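Local structure of ABC transporter ATP-binding protein (Leptospira interrogans serovar Copenhageni, 4HZI) at residues L79-I84 / K108-L113; T207-F212 / R233-P238; A244-L247 / V252-F255. The protein is the ATPase subunit of an orphan ABC transporter involved in manganese utilization and tolerance, and probably binds and hydrolyses ATP. One frame throughout, in Å; residues are numbered along the deposited sequence.

Contact 1: residues L79-I84 / K108-L113; sequences LIYGMI and KRIGIL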
# COMPACT_ATOMS: atom_id res chain seq x y z
N LEU A 79 -3.78 -21.91 -1.90
CA LEU A 79 -4.13 -23.11 -2.60
C LEU A 79 -2.96 -23.56 -3.45
O LEU A 79 -2.57 -24.72 -3.43
CB LEU A 79 -5.40 -22.84 -3.40
CG LEU A 79 -6.12 -24.05 -3.96
CD1 LEU A 79 -7.58 -23.75 -4.22
CD2 LEU A 79 -5.45 -24.55 -5.23
N ILE A 80 -2.34 -22.62 -4.19
CA ILE A 80 -1.13 -23.00 -4.95
C ILE A 80 0.02 -23.54 -4.06
O ILE A 80 0.75 -24.44 -4.46
CB ILE A 80 -0.69 -21.82 -5.86
CG1 ILE A 80 -1.76 -21.54 -6.91
CG2 ILE A 80 0.64 -22.09 -6.54
CD1 ILE A 80 -1.66 -20.24 -7.66
N TYR A 81 0.12 -23.07 -2.82
CA TYR A 81 1.18 -23.48 -1.91
C TYR A 81 0.78 -24.70 -1.07
O TYR A 81 1.52 -25.10 -0.16
CB TYR A 81 1.58 -22.30 -1.02
CG TYR A 81 2.96 -22.39 -0.39
CD1 TYR A 81 4.09 -22.67 -1.16
CD2 TYR A 81 3.13 -22.21 0.98
CE1 TYR A 81 5.36 -22.76 -0.56
CE2 TYR A 81 4.39 -22.27 1.56
CZ TYR A 81 5.50 -22.55 0.79
OH TYR A 81 6.75 -22.63 1.39
N GLY A 82 -0.36 -25.30 -1.38
CA GLY A 82 -0.82 -26.54 -0.71
C GLY A 82 -1.33 -26.36 0.72
O GLY A 82 -1.32 -27.32 1.52
N MET A 83 -1.77 -25.15 1.06
CA MET A 83 -2.23 -24.83 2.43
C MET A 83 -3.72 -25.09 2.61
O MET A 83 -4.18 -25.31 3.74
CB MET A 83 -1.93 -23.38 2.84
CG MET A 83 -0.47 -22.97 2.99
SD MET A 83 0.32 -23.35 4.58
CE MET A 83 -0.81 -22.58 5.73
N ILE A 84 -4.46 -25.01 1.51
CA ILE A 84 -5.87 -25.38 1.43
C ILE A 84 -6.10 -26.21 0.20
O ILE A 84 -5.36 -26.12 -0.80
CB ILE A 84 -6.82 -24.16 1.36
CG1 ILE A 84 -6.55 -23.34 0.11
CG2 ILE A 84 -6.70 -23.32 2.61
CD1 ILE A 84 -7.51 -22.16 -0.05
N LYS A 108 8.93 -27.47 -1.07
CA LYS A 108 10.36 -27.38 -1.40
C LYS A 108 10.53 -26.85 -2.83
O LYS A 108 11.48 -26.13 -3.12
CB LYS A 108 11.01 -28.76 -1.26
CG LYS A 108 12.42 -28.86 -1.81
CD LYS A 108 13.09 -30.17 -1.43
CE LYS A 108 14.61 -30.08 -1.55
NZ LYS A 108 15.28 -31.41 -1.52
N ARG A 109 9.61 -27.20 -3.71
CA ARG A 109 9.68 -26.78 -5.13
C ARG A 109 9.08 -25.40 -5.53
O ARG A 109 9.22 -24.97 -6.69
CB ARG A 109 9.09 -27.88 -5.99
CG ARG A 109 9.74 -29.23 -5.68
CD ARG A 109 8.91 -30.36 -6.24
NE ARG A 109 8.75 -30.24 -7.69
CZ ARG A 109 8.01 -31.07 -8.42
NH1 ARG A 109 7.37 -32.08 -7.83
NH2 ARG A 109 7.92 -30.89 -9.73
N ILE A 110 8.41 -24.74 -4.61
CA ILE A 110 7.80 -23.44 -4.84
C ILE A 110 8.39 -22.43 -3.87
O ILE A 110 8.20 -22.57 -2.65
CB ILE A 110 6.29 -23.48 -4.64
CG1 ILE A 110 5.65 -24.52 -5.57
CG2 ILE A 110 5.69 -22.10 -4.90
CD1 ILE A 110 4.11 -24.59 -5.47
N GLY A 111 9.12 -21.43 -4.38
CA GLY A 111 9.62 -20.35 -3.52
C GLY A 111 8.53 -19.34 -3.25
O GLY A 111 7.73 -19.06 -4.13
N ILE A 112 8.49 -18.78 -2.05
CA ILE A 112 7.54 -17.75 -1.71
C ILE A 112 8.24 -16.55 -1.18
O ILE A 112 9.08 -16.67 -0.27
CB ILE A 112 6.59 -18.14 -0.55
CG1 ILE A 112 5.82 -19.40 -0.88
CG2 ILE A 112 5.63 -16.97 -0.25
CD1 ILE A 112 4.78 -19.20 -1.95
N LEU A 113 7.90 -15.39 -1.74
CA LEU A 113 8.31 -14.12 -1.14
C LEU A 113 7.05 -13.48 -0.55
O LEU A 113 6.16 -13.00 -1.29
CB LEU A 113 8.96 -13.22 -2.19
CG LEU A 113 9.79 -12.01 -1.71
CD1 LEU A 113 10.28 -11.17 -2.88
CD2 LEU A 113 9.08 -11.10 -0.73
O HOH W 1 8.88 -22.81 -0.12
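Tyr-81 lays one face of its ring against Ile-112, the central overlap in the meeting of 79-84 with 108-113. The touching atom is Ile-112 CG1, a methylene that sits 3.6 Å from the centroid of the Tyr-81 ring and 21° off the ring normal, a CH-pi contact displaced toward the rim on the CE1 side. Because Ile-112 is bent at its second torsion (chi2 -71°), its CD1 stays over the same face, toward the CD1-CE1 rim, and comes within 3.6 Å of Tyr-81 CD1. Tyr-81 reaches over by holding CG anti to its backbone N (chi1 -159°), which carries the ring away from the helix end and across to the strand.

Ile-110, two residues earlier on the strand, meets a different part of the tyrosine. Its carbonyl O lies near the ring plane, 3.5 Å from Tyr-81 CE1, and its CG2 branch is 4.1 Å from Tyr-81 CD1. In the ring plane beyond the hydroxyl, water 1 lies 2.6 Å from both Tyr-81 OH and Ile-110 O and bridges them, so the polar end of the ring is tied to the strand backbone through solvent. The CD1 branch of Ile-110 instead reaches the helix terminus, 3.5 Å from Ile-80 O, a carbonyl that is hydrogen-bonded to Tyr-98 OH.

Gly-82, with positive phi, ends helix 73-80 as the C-prime residue of a Schellman motif, and Tyr-81 leaves the helix just before it. In this ABC-type ATPase fold, the C-terminal end of the helix that follows the probable Walker A loop is thus packed against 110-113, an outermost strand of the mixed core sheet within this chain.

Contact 2: residues T207-F212 / R233-P238; sequences TAREDF and RPEEIP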
# COMPACT_ATOMS: atom_id res chain seq x y z
N THR A 207 10.59 5.19 -4.03
CA THR A 207 12.05 5.10 -4.10
C THR A 207 12.47 3.67 -3.76
O THR A 207 13.31 3.05 -4.44
CB THR A 207 12.70 6.11 -3.13
OG1 THR A 207 12.23 7.45 -3.40
CG2 THR A 207 14.21 6.10 -3.25
N ALA A 208 11.91 3.15 -2.68
CA ALA A 208 12.18 1.80 -2.25
C ALA A 208 11.67 0.77 -3.27
O ALA A 208 12.30 -0.30 -3.47
CB ALA A 208 11.54 1.57 -0.91
N ARG A 209 10.55 1.08 -3.90
CA ARG A 209 9.97 0.19 -4.90
C ARG A 209 10.90 0.12 -6.12
O ARG A 209 11.17 -0.95 -6.66
CB ARG A 209 8.56 0.67 -5.32
CG ARG A 209 7.91 -0.19 -6.36
CD ARG A 209 6.52 0.28 -6.70
NE ARG A 209 6.59 1.41 -7.61
CZ ARG A 209 5.78 2.45 -7.66
NH1 ARG A 209 4.79 2.60 -6.81
NH2 ARG A 209 6.01 3.39 -8.57
N GLU A 210 11.36 1.28 -6.55
CA GLU A 210 12.34 1.34 -7.63
C GLU A 210 13.60 0.57 -7.35
O GLU A 210 14.13 -0.10 -8.24
CB GLU A 210 12.69 2.76 -7.99
CG GLU A 210 11.81 3.29 -9.07
CD GLU A 210 11.84 2.41 -10.31
OE1 GLU A 210 12.85 2.43 -11.04
OE2 GLU A 210 10.85 1.72 -10.55
N ASP A 211 14.08 0.67 -6.13
CA ASP A 211 15.26 -0.06 -5.71
C ASP A 211 15.07 -1.58 -5.83
O ASP A 211 15.91 -2.31 -6.40
CB ASP A 211 15.57 0.28 -4.28
CG ASP A 211 16.94 -0.24 -3.82
OD1 ASP A 211 17.83 -0.50 -4.66
OD2 ASP A 211 17.09 -0.46 -2.61
N PHE A 212 13.95 -2.06 -5.29
CA PHE A 212 13.68 -3.48 -5.34
C PHE A 212 13.40 -3.97 -6.77
O PHE A 212 13.88 -5.03 -7.18
CB PHE A 212 12.48 -3.83 -4.41
CG PHE A 212 11.99 -5.23 -4.60
CD1 PHE A 212 12.81 -6.31 -4.30
CD2 PHE A 212 10.74 -5.48 -5.17
CE1 PHE A 212 12.38 -7.61 -4.48
CE2 PHE A 212 10.33 -6.77 -5.37
CZ PHE A 212 11.15 -7.83 -5.05
N ARG A 233 -1.88 -3.38 -7.68
CA ARG A 233 -1.45 -2.09 -8.22
C ARG A 233 -0.67 -2.24 -9.51
O ARG A 233 0.50 -2.62 -9.46
CB ARG A 233 -0.54 -1.37 -7.22
CG ARG A 233 -1.26 -0.88 -5.99
CD ARG A 233 -0.32 0.04 -5.21
NE ARG A 233 -0.81 0.18 -3.86
CZ ARG A 233 -1.54 1.20 -3.40
NH1 ARG A 233 -1.84 2.26 -4.16
NH2 ARG A 233 -1.96 1.15 -2.14
N PRO A 234 -1.27 -1.87 -10.65
CA PRO A 234 -0.61 -2.06 -11.93
C PRO A 234 0.76 -1.43 -12.03
O PRO A 234 1.65 -2.00 -12.69
CB PRO A 234 -1.59 -1.42 -12.91
CG PRO A 234 -2.89 -1.71 -12.31
CD PRO A 234 -2.68 -1.48 -10.85
N GLU A 235 0.99 -0.34 -11.31
CA GLU A 235 2.29 0.35 -11.38
C GLU A 235 3.45 -0.40 -10.77
O GLU A 235 4.59 -0.05 -11.02
CB GLU A 235 2.23 1.78 -10.78
CG GLU A 235 1.93 1.84 -9.30
CD GLU A 235 0.42 1.79 -8.97
OE1 GLU A 235 -0.46 1.31 -9.78
OE2 GLU A 235 0.10 2.28 -7.89
N GLU A 236 3.17 -1.46 -10.02
CA GLU A 236 4.17 -2.30 -9.38
C GLU A 236 4.70 -3.42 -10.26
O GLU A 236 5.47 -4.25 -9.76
CB GLU A 236 3.55 -2.97 -8.14
CG GLU A 236 3.33 -2.02 -6.99
CD GLU A 236 2.62 -2.64 -5.80
OE1 GLU A 236 2.30 -3.87 -5.79
OE2 GLU A 236 2.42 -1.88 -4.85
N ILE A 237 4.22 -3.51 -11.50
CA ILE A 237 4.50 -4.69 -12.34
C ILE A 237 5.71 -4.41 -13.23
O ILE A 237 5.62 -3.60 -14.13
CB ILE A 237 3.30 -5.02 -13.27
CG1 ILE A 237 2.08 -5.36 -12.41
CG2 ILE A 237 3.65 -6.20 -14.13
CD1 ILE A 237 0.78 -5.42 -13.15
N PRO A 238 6.80 -5.16 -13.06
CA PRO A 238 7.95 -4.94 -13.94
C PRO A 238 7.69 -5.32 -15.39
O PRO A 238 6.84 -6.16 -15.70
CB PRO A 238 9.02 -5.89 -13.40
CG PRO A 238 8.52 -6.47 -12.17
CD PRO A 238 7.06 -6.14 -12.00
O HOH W 2 3.17 0.64 -5.10
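Arg-209 reaches from helix 206-222 toward the 3-10 turn at 234-236, where it packs on the CG atoms of Glu-235 and Glu-236. From CB, which points at the turn, the chain runs straight out: CG is anti to the backbone N (chi1 179°), and the next torsion is extended too. CD makes the first touch, 3.9 Å from Glu-236 CG, aliphatic against aliphatic, with the two side chains crossing at about a right angle. There the arginine bends (chi3 80°), swinging the guanidinium across Glu-235. NE, just past the bend, is buried by the contact and has no polar partner in the model. NH1 does the rest: Glu-235 CG lies over one guanidinium face, 3.9 Å from NH1, while the Glu-235 carboxylate stands nearly perpendicular to the guanidinium, 85° between the planes. Its OE2 stays 4.8 Å from Arg-209 NH1, too far for a salt bridge, though opposite charges at this range would probably still attract.

The polar link to Glu-236 runs through solvent. Water 2 accepts from Arg-209 NH1 at 3.1 Å and donates to Glu-236 OE2 at 2.6 Å. Thr-231 OG1 is hydrogen-bonded to the other oxygen, OE1, and Arg-233 NE makes a long ion pair with OE2, so several groups position this carboxylate.

Cys-201 packs on both Arg-209 and Glu-236. The contact thus bridges the N-terminal part of helix 206-222 and the turn between strands 227-231 and 243-248, beside the second subunit, whose Tyr-271 O is hydrogen-bonded to Thr-207 OG1 and whose Glu-235 packs on its counterpart here.

Contact 3: residues A244-L247 / V252-F255; sequences AVLL and VIHF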
# COMPACT_ATOMS: atom_id res chain seq x y z
N ALA A 244 -0.93 -12.37 -17.94
CA ALA A 244 -1.64 -11.93 -16.74
C ALA A 244 -2.93 -12.73 -16.58
O ALA A 244 -3.49 -13.31 -17.54
CB ALA A 244 -1.94 -10.48 -16.79
N VAL A 245 -3.37 -12.75 -15.35
CA VAL A 245 -4.67 -13.26 -14.97
C VAL A 245 -5.34 -12.13 -14.20
O VAL A 245 -4.75 -11.60 -13.23
CB VAL A 245 -4.50 -14.47 -14.01
CG1 VAL A 245 -5.85 -14.97 -13.49
CG2 VAL A 245 -3.76 -15.61 -14.65
N LEU A 246 -6.56 -11.75 -14.57
CA LEU A 246 -7.29 -10.68 -13.92
C LEU A 246 -8.37 -11.37 -13.06
O LEU A 246 -9.08 -12.25 -13.57
CB LEU A 246 -7.99 -9.77 -14.93
CG LEU A 246 -7.14 -9.10 -16.00
CD1 LEU A 246 -8.02 -8.21 -16.86
CD2 LEU A 246 -5.98 -8.28 -15.44
N LEU A 247 -8.37 -11.07 -11.76
CA LEU A 247 -9.20 -11.76 -10.79
C LEU A 247 -10.12 -10.77 -10.10
O LEU A 247 -9.69 -9.73 -9.62
CB LEU A 247 -8.32 -12.43 -9.71
CG LEU A 247 -8.99 -13.56 -8.94
CD1 LEU A 247 -9.18 -14.88 -9.66
CD2 LEU A 247 -8.27 -13.79 -7.60
N VAL A 252 -11.87 -15.50 -12.83
CA VAL A 252 -10.93 -14.99 -13.82
C VAL A 252 -11.74 -14.17 -14.84
O VAL A 252 -12.59 -14.75 -15.51
CB VAL A 252 -10.19 -16.14 -14.46
CG1 VAL A 252 -9.34 -15.66 -15.64
CG2 VAL A 252 -9.30 -16.82 -13.47
N ILE A 253 -11.48 -12.86 -14.89
CA ILE A 253 -12.10 -11.87 -15.82
C ILE A 253 -11.42 -12.06 -17.22
O ILE A 253 -12.09 -12.06 -18.26
CB ILE A 253 -11.88 -10.42 -15.26
CG1 ILE A 253 -12.79 -10.13 -14.07
CG2 ILE A 253 -12.15 -9.31 -16.27
CD1 ILE A 253 -14.10 -10.89 -14.08
N HIS A 254 -10.10 -12.27 -17.23
CA HIS A 254 -9.36 -12.57 -18.46
C HIS A 254 -8.00 -13.20 -18.10
O HIS A 254 -7.46 -12.95 -17.00
CB HIS A 254 -9.17 -11.29 -19.36
CG HIS A 254 -8.96 -11.65 -20.81
ND1 HIS A 254 -7.71 -11.75 -21.38
CD2 HIS A 254 -9.83 -12.07 -21.75
CE1 HIS A 254 -7.83 -12.16 -22.64
NE2 HIS A 254 -9.11 -12.38 -22.88
N PHE A 255 -7.51 -14.08 -18.97
CA PHE A 255 -6.21 -14.69 -18.86
C PHE A 255 -5.60 -14.62 -20.25
O PHE A 255 -6.25 -14.99 -21.25
CB PHE A 255 -6.30 -16.16 -18.41
CG PHE A 255 -5.05 -16.97 -18.66
CD1 PHE A 255 -3.82 -16.55 -18.16
CD2 PHE A 255 -5.09 -18.13 -19.39
CE1 PHE A 255 -2.67 -17.26 -18.42
CE2 PHE A 255 -3.93 -18.86 -19.64
CZ PHE A 255 -2.72 -18.43 -19.15
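Val-245 splits its two methyls between two partners on the opposing strand: CG2 lies obliquely by the Phe-255 ring, 3.6 Å from its CD1, and CG1 rests 3.9 Å from Val-252 CG2. The split follows from chi1 of 175°, which puts CG1 anti to the backbone N. Leu-247 joins the same face, bringing its CD1 to Val-252 CG2. At the edge of the Phe-255 ring, near its plane, sits Ala-244 O, 3.3 Å from Phe-255 CD1.

Leu-246 turns to the other face and sets its CD1 4.1 Å from His-254 CB. Both its backbone N and O bond to the partner strand: Leu-246 N donates to His-254 O at 2.9 Å, nearly straight at 166°, and Leu-246 O accepts from Ile-253 N at 2.8 Å, with the donor tilted from the carbonyl plane. Ile-253 and His-254 thus both lie across from Leu-246, consistent with a beta bulge where the strand turns its corner.

This antiparallel hairpin forms one edge of the mixed sheet, with 251-255 outermost. Strand 62-67 runs along the far edge of 243-248, Phe-55 of strand 53-58 packs on Val-245 and Phe-255, and helices 258-261 and 264-271 flank the Leu-246 and His-254 side.

Overall arrangement
From the N terminus, contact 1 comes first, closing the excursion between helix 73-80 and strand 110-113 that contains strands 90-93 and 96-97 and helix 103-108. Contact 2 follows, closing the path from helix 206-222 through strand 227-231 to the next turn, and contact 3 closes the tight hairpin 243-248/251-255. The three loops run in series; none nests in or crosses another. Contacts 1 and 3 work at opposite edges of the mixed sheet, whose outermost strands are 110-113 and 251-255, the centres of the two contacts about 20 Å apart. Contacts 1 and 2 do touch, through Leu-113 CD1 and Phe-212 CZ at 4.1 Å, which joins the edge strand to helix 206-222.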